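Local coordinates for protein (thiaminase I) (Bacillus subtilis, PDB 3THI) that breaks down thiamin, transferring its pyrimidine part from the thiazole to a base or other nucleophile, at residues D76-E81 / L281-A286; D23-Q26 / G31-L34. One frame throughout, in Å; residues are numbered along the deposited sequence.

Contact 1: residues D76-E81 / L281-A286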
loop_
_atom_site.group_PDB
_atom_site.type_symbol
_atom_site.label_atom_id
_atom_site.label_comp_id
_atom_site.label_asym_id
_atom_site.label_seq_id
_atom_site.Cartn_x
_atom_site.Cartn_y
_atom_site.Cartn_z
ATOM N N ASP A 76 16.383 10.898 16.543
ATOM C CA ASP A 76 16.725 10.010 15.418
ATOM C C ASP A 76 15.806 10.111 14.198
ATOM O O ASP A 76 15.859 9.252 13.313
ATOM C CB ASP A 76 16.725 8.545 15.880
ATOM C CG ASP A 76 17.266 8.362 17.288
ATOM O OD1 ASP A 76 18.347 8.910 17.609
ATOM O OD2 ASP A 76 16.602 7.643 18.064
ATOM N N ILE A 77 14.942 11.119 14.147
ATOM C CA ILE A 77 14.047 11.243 13.000
ATOM C C ILE A 77 14.379 12.528 12.280
ATOM O O ILE A 77 14.350 13.591 12.879
ATOM C CB ILE A 77 12.547 11.243 13.409
ATOM C CG1 ILE A 77 12.231 10.023 14.290
ATOM C CG2 ILE A 77 11.674 11.229 12.163
ATOM C CD1 ILE A 77 10.874 10.053 14.954
ATOM N N ASP A 78 14.739 12.418 11.006
ATOM C CA ASP A 78 15.090 13.586 10.211
ATOM C C ASP A 78 13.868 14.219 9.576
ATOM O O ASP A 78 13.048 13.523 8.973
ATOM C CB ASP A 78 16.128 13.217 9.148
ATOM C CG ASP A 78 17.474 12.834 9.751
ATOM O OD1 ASP A 78 17.666 13.043 10.965
ATOM O OD2 ASP A 78 18.349 12.325 9.016
ATOM N N GLN A 79 13.732 15.531 9.773
ATOM C CA GLN A 79 12.623 16.323 9.239
ATOM C C GLN A 79 11.235 15.713 9.442
ATOM O O GLN A 79 10.463 15.546 8.484
ATOM C CB GLN A 79 12.847 16.608 7.762
ATOM C CG GLN A 79 14.117 17.339 7.487
ATOM C CD GLN A 79 14.285 17.601 6.025
ATOM O OE1 GLN A 79 13.352 18.048 5.358
ATOM N NE2 GLN A 79 15.462 17.297 5.502
ATOM N N ALA A 80 10.923 15.394 10.695
ATOM C CA ALA A 80 9.636 14.814 11.045
ATOM C C ALA A 80 8.481 15.725 10.641
ATOM O O ALA A 80 7.391 15.244 10.347
ATOM C CB ALA A 80 9.587 14.519 12.531
ATOM N N GLU A 81 8.734 17.033 10.571
ATOM C CA GLU A 81 7.694 18.003 10.204
ATOM C C GLU A 81 7.203 17.934 8.742
ATOM O O GLU A 81 6.151 18.490 8.408
ATOM C CB GLU A 81 8.140 19.432 10.535
ATOM C CG GLU A 81 9.229 20.004 9.620
ATOM C CD GLU A 81 10.644 19.525 9.959
ATOM O OE1 GLU A 81 10.851 18.965 11.062
ATOM O OE2 GLU A 81 11.556 19.721 9.121
ATOM N N LEU A 281 20.718 5.270 8.120
ATOM C CA LEU A 281 20.300 4.618 6.882
ATOM C C LEU A 281 18.777 4.624 6.747
ATOM O O LEU A 281 18.242 4.908 5.674
ATOM C CB LEU A 281 20.830 3.177 6.841
ATOM C CG LEU A 281 20.422 2.332 5.630
ATOM C CD1 LEU A 281 20.918 2.962 4.329
ATOM C CD2 LEU A 281 20.966 0.939 5.789
ATOM N N ALA A 282 18.077 4.291 7.830
ATOM C CA ALA A 282 16.616 4.297 7.823
ATOM C C ALA A 282 16.111 5.672 7.369
ATOM O O ALA A 282 15.207 5.780 6.549
ATOM C CB ALA A 282 16.087 3.973 9.220
ATOM N N ASN A 283 16.730 6.724 7.892
ATOM C CA ASN A 283 16.361 8.084 7.536
ATOM C C ASN A 283 16.604 8.393 6.069
ATOM O O ASN A 283 15.765 9.024 5.421
ATOM C CB ASN A 283 17.088 9.082 8.429
ATOM C CG ASN A 283 16.285 9.432 9.660
ATOM O OD1 ASN A 283 15.256 10.106 9.571
ATOM N ND2 ASN A 283 16.724 8.946 10.810
ATOM N N VAL A 284 17.755 7.959 5.555
ATOM C CA VAL A 284 18.102 8.156 4.147
ATOM C C VAL A 284 17.050 7.430 3.300
ATOM O O VAL A 284 16.461 8.013 2.398
ATOM C CB VAL A 284 19.523 7.595 3.816
ATOM C CG1 VAL A 284 19.726 7.510 2.313
ATOM C CG2 VAL A 284 20.610 8.483 4.427
ATOM N N MET A 285 16.768 6.180 3.643
ATOM C CA MET A 285 15.791 5.393 2.903
ATOM C C MET A 285 14.419 6.027 2.885
ATOM O O MET A 285 13.668 5.853 1.939
ATOM C CB MET A 285 15.705 3.992 3.480
ATOM C CG MET A 285 16.974 3.199 3.327
ATOM S SD MET A 285 16.861 1.593 4.092
ATOM C CE MET A 285 15.774 0.798 2.965
ATOM N N ALA A 286 14.108 6.799 3.920
ATOM C CA ALA A 286 12.819 7.470 4.026
ATOM C C ALA A 286 12.912 8.955 3.657
ATOM O O ALA A 286 11.896 9.666 3.650
ATOM C CB ALA A 286 12.273 7.310 5.445
#

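Contact 2: residues D23-Q26 / G31-L34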
loop_
_atom_site.group_PDB
_atom_site.type_symbol
_atom_site.label_atom_id
_atom_site.label_comp_id
_atom_site.label_asym_id
_atom_site.label_seq_id
_atom_site.Cartn_x
_atom_site.Cartn_y
_atom_site.Cartn_z
ATOM N N ASP A 23 22.704 5.269 -3.831
ATOM C CA ASP A 23 23.201 6.575 -4.231
ATOM C C ASP A 23 23.114 7.578 -3.085
ATOM O O ASP A 23 24.107 8.226 -2.748
ATOM C CB ASP A 23 22.428 7.089 -5.443
ATOM C CG ASP A 23 22.972 8.397 -5.973
ATOM O OD1 ASP A 23 24.190 8.657 -5.822
ATOM O OD2 ASP A 23 22.177 9.164 -6.551
ATOM N N GLN A 24 21.939 7.692 -2.474
ATOM C CA GLN A 24 21.765 8.627 -1.364
ATOM C C GLN A 24 22.605 8.260 -0.128
ATOM O O GLN A 24 23.100 9.149 0.574
ATOM C CB GLN A 24 20.289 8.766 -0.999
ATOM C CG GLN A 24 19.457 9.375 -2.103
ATOM C CD GLN A 24 19.843 10.805 -2.397
ATOM O OE1 GLN A 24 20.196 11.561 -1.500
ATOM N NE2 GLN A 24 19.765 11.188 -3.663
ATOM N N TRP A 25 22.777 6.963 0.127
ATOM C CA TRP A 25 23.586 6.511 1.260
ATOM C C TRP A 25 25.058 6.876 1.038
ATOM O O TRP A 25 25.708 7.421 1.929
ATOM C CB TRP A 25 23.470 5.000 1.439
ATOM C CG TRP A 25 24.309 4.447 2.565
ATOM C CD1 TRP A 25 25.312 3.523 2.462
ATOM C CD2 TRP A 25 24.171 4.727 3.969
ATOM N NE1 TRP A 25 25.796 3.200 3.710
ATOM C CE2 TRP A 25 25.114 3.926 4.652
ATOM C CE3 TRP A 25 23.343 5.584 4.712
ATOM C CZ2 TRP A 25 25.248 3.945 6.044
ATOM C CZ3 TRP A 25 23.481 5.605 6.097
ATOM C CH2 TRP A 25 24.427 4.789 6.746
ATOM N N GLN A 26 25.572 6.571 -0.155
ATOM C CA GLN A 26 26.959 6.866 -0.522
ATOM C C GLN A 26 27.335 8.342 -0.436
ATOM O O GLN A 26 28.498 8.677 -0.213
ATOM C CB GLN A 26 27.257 6.359 -1.935
ATOM C CG GLN A 26 27.535 4.869 -2.010
ATOM C CD GLN A 26 27.705 4.371 -3.439
ATOM O OE1 GLN A 26 27.187 4.974 -4.390
ATOM N NE2 GLN A 26 28.424 3.258 -3.595
ATOM N N GLY A 31 31.853 5.068 2.903
ATOM C CA GLY A 31 32.652 3.983 3.440
ATOM C C GLY A 31 31.889 2.854 4.109
ATOM O O GLY A 31 32.493 1.898 4.602
ATOM N N VAL A 32 30.569 2.985 4.167
ATOM C CA VAL A 32 29.723 1.969 4.768
ATOM C C VAL A 32 28.982 1.244 3.658
ATOM O O VAL A 32 28.124 1.818 2.976
ATOM C CB VAL A 32 28.712 2.583 5.750
ATOM C CG1 VAL A 32 27.867 1.462 6.411
ATOM C CG2 VAL A 32 29.453 3.414 6.792
ATOM N N LYS A 33 29.314 -0.030 3.497
ATOM C CA LYS A 33 28.721 -0.861 2.468
ATOM C C LYS A 33 27.296 -1.302 2.797
ATOM O O LYS A 33 26.945 -1.491 3.965
ATOM C CB LYS A 33 29.622 -2.080 2.220
ATOM C CG LYS A 33 29.178 -2.978 1.079
ATOM C CD LYS A 33 30.165 -4.118 0.831
ATOM C CE LYS A 33 29.581 -5.129 -0.171
ATOM N NZ LYS A 33 30.486 -6.304 -0.407
ATOM N N LEU A 34 26.471 -1.417 1.760
ATOM C CA LEU A 34 25.090 -1.864 1.904
ATOM C C LEU A 34 24.951 -3.212 1.221
ATOM O O LEU A 34 25.471 -3.405 0.122
ATOM C CB LEU A 34 24.114 -0.873 1.249
ATOM C CG LEU A 34 23.948 0.521 1.862
ATOM C CD1 LEU A 34 22.776 1.246 1.203
ATOM C CD2 LEU A 34 23.699 0.402 3.360
#

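Contact 1: residues D76-E81 / L281-A286
The amide nitrogen ND2 of Asn283 is gripped by two carbonyl oxygens. Asn283 ND2 donates to Asp76 O at 2.7 Å and also bonds to Lys279 O, one turn back in its own helix. The bond to Asp76 is fairly straight, 160° at the hydrogen. The oxygen lies in the plane of the Asn283 amide, while the donor stands above the plane of the Asp76 carbonyl. The other end of the same amide accepts a bond. Asp78 N reaches Asn283 OD1 at 2.8 Å, approaching from above the carbonyl plane. One side-chain amide thus pairs with the backbone on both sides of Ile77, C=O before and N-H after, which fixes its rotation and holds an irregular loop to helix 275-286. The carboxylate of Asp78 stacks on this amide, the two planes 23° apart. Asp78 CG lies 3.6 Å from Asn283 CG, and Asp78 OD2 is 3.5 Å from Asn283 CB. The first torsion of Asp78, -67°, sets CG beside its own backbone N, and this brings the carboxylate over the amide. A leucine in place of Asn283 would probably leave Asp76 O and Asp78 N without their mates and let the loop shift. The carboxylate of Asp76 turns away from the helix, and its OD2 bonds to Gly73 N. Arg311 adds a second tie, bonding to Asp78 O and Gln79 O in the loop and to Ala286 O across the contact. The loop runs between strand 69-70 and helix 85-90. Both Ile77 and Asn283 touch Leu100 of strand 96-112.

Contact 2: residues D23-Q26 / G31-L34
Trp25 of helix 14-28 packs against Val32 and Leu34, where the chain enters strand 33-36. Helix and strand belong to a beta-alpha-beta unit: strand 2-6, helix 14-28, then strand 33-36, which lies parallel to the first strand. Such units fit the periplasmic binding protein-like clan to which the thiaminase-1 domain belongs. The contact has one polar bond. The indole nitrogen Trp25 NE1 donates to Val32 O over 2.8 Å. The bond is bent, 138° at the hydrogen. Val32 O sits at the ring edge, near the indole plane, but the donor stands above the carbonyl plane. This bond gives the buried indole N-H a partner and ties the helix to the residue just before the strand. Contact with the ring face comes next. Leu34 CD2 lies over the five-membered ring of Trp25 as a CH-pi contact, 3.8 Å from its centroid and 24° off the normal. The leucine's other methyl, CD1, reaches Trp25 CD1 and CG. Apolar packing completes the contact. Val32 meets the indole with two atoms, its CB beside Trp25 NE1 and its CG1 3.6 Å from Trp25 CZ2. Trp25 holds CG anti to its backbone N (chi1 178°), which carries the indole out from the helix to both partners. Leu3 of strand 2-6 touches Trp25 and Val32, and helix 275-286 packs on Trp25 and Leu34 through Leu281. The closest approach of apolar side chains between helix and strand is Trp25 CD1 to Leu34 CG, 3.4 Å.

Helix 275-286 supplies one side of contact 1 and packs against contact 2. In contact 1 Asn283 holds a loop distant in sequence. Leu281 and Val284 of the same helix pack on contact 2, with Leu281 CA 3.4 Å from Trp25 CZ3. The centres lie about 15 Å apart. Contact 2 is buried and mostly apolar, and joins neighbouring elements of one beta-alpha-beta unit. Contact 1 is partly buried and polar, and joins parts 200 residues apart. Both use a side-chain N-H on a backbone carbonyl. The asparagine amide also accepts a backbone N-H and stacks on a carboxylate, whereas the indole adds face and edge packing with aliphatic groups.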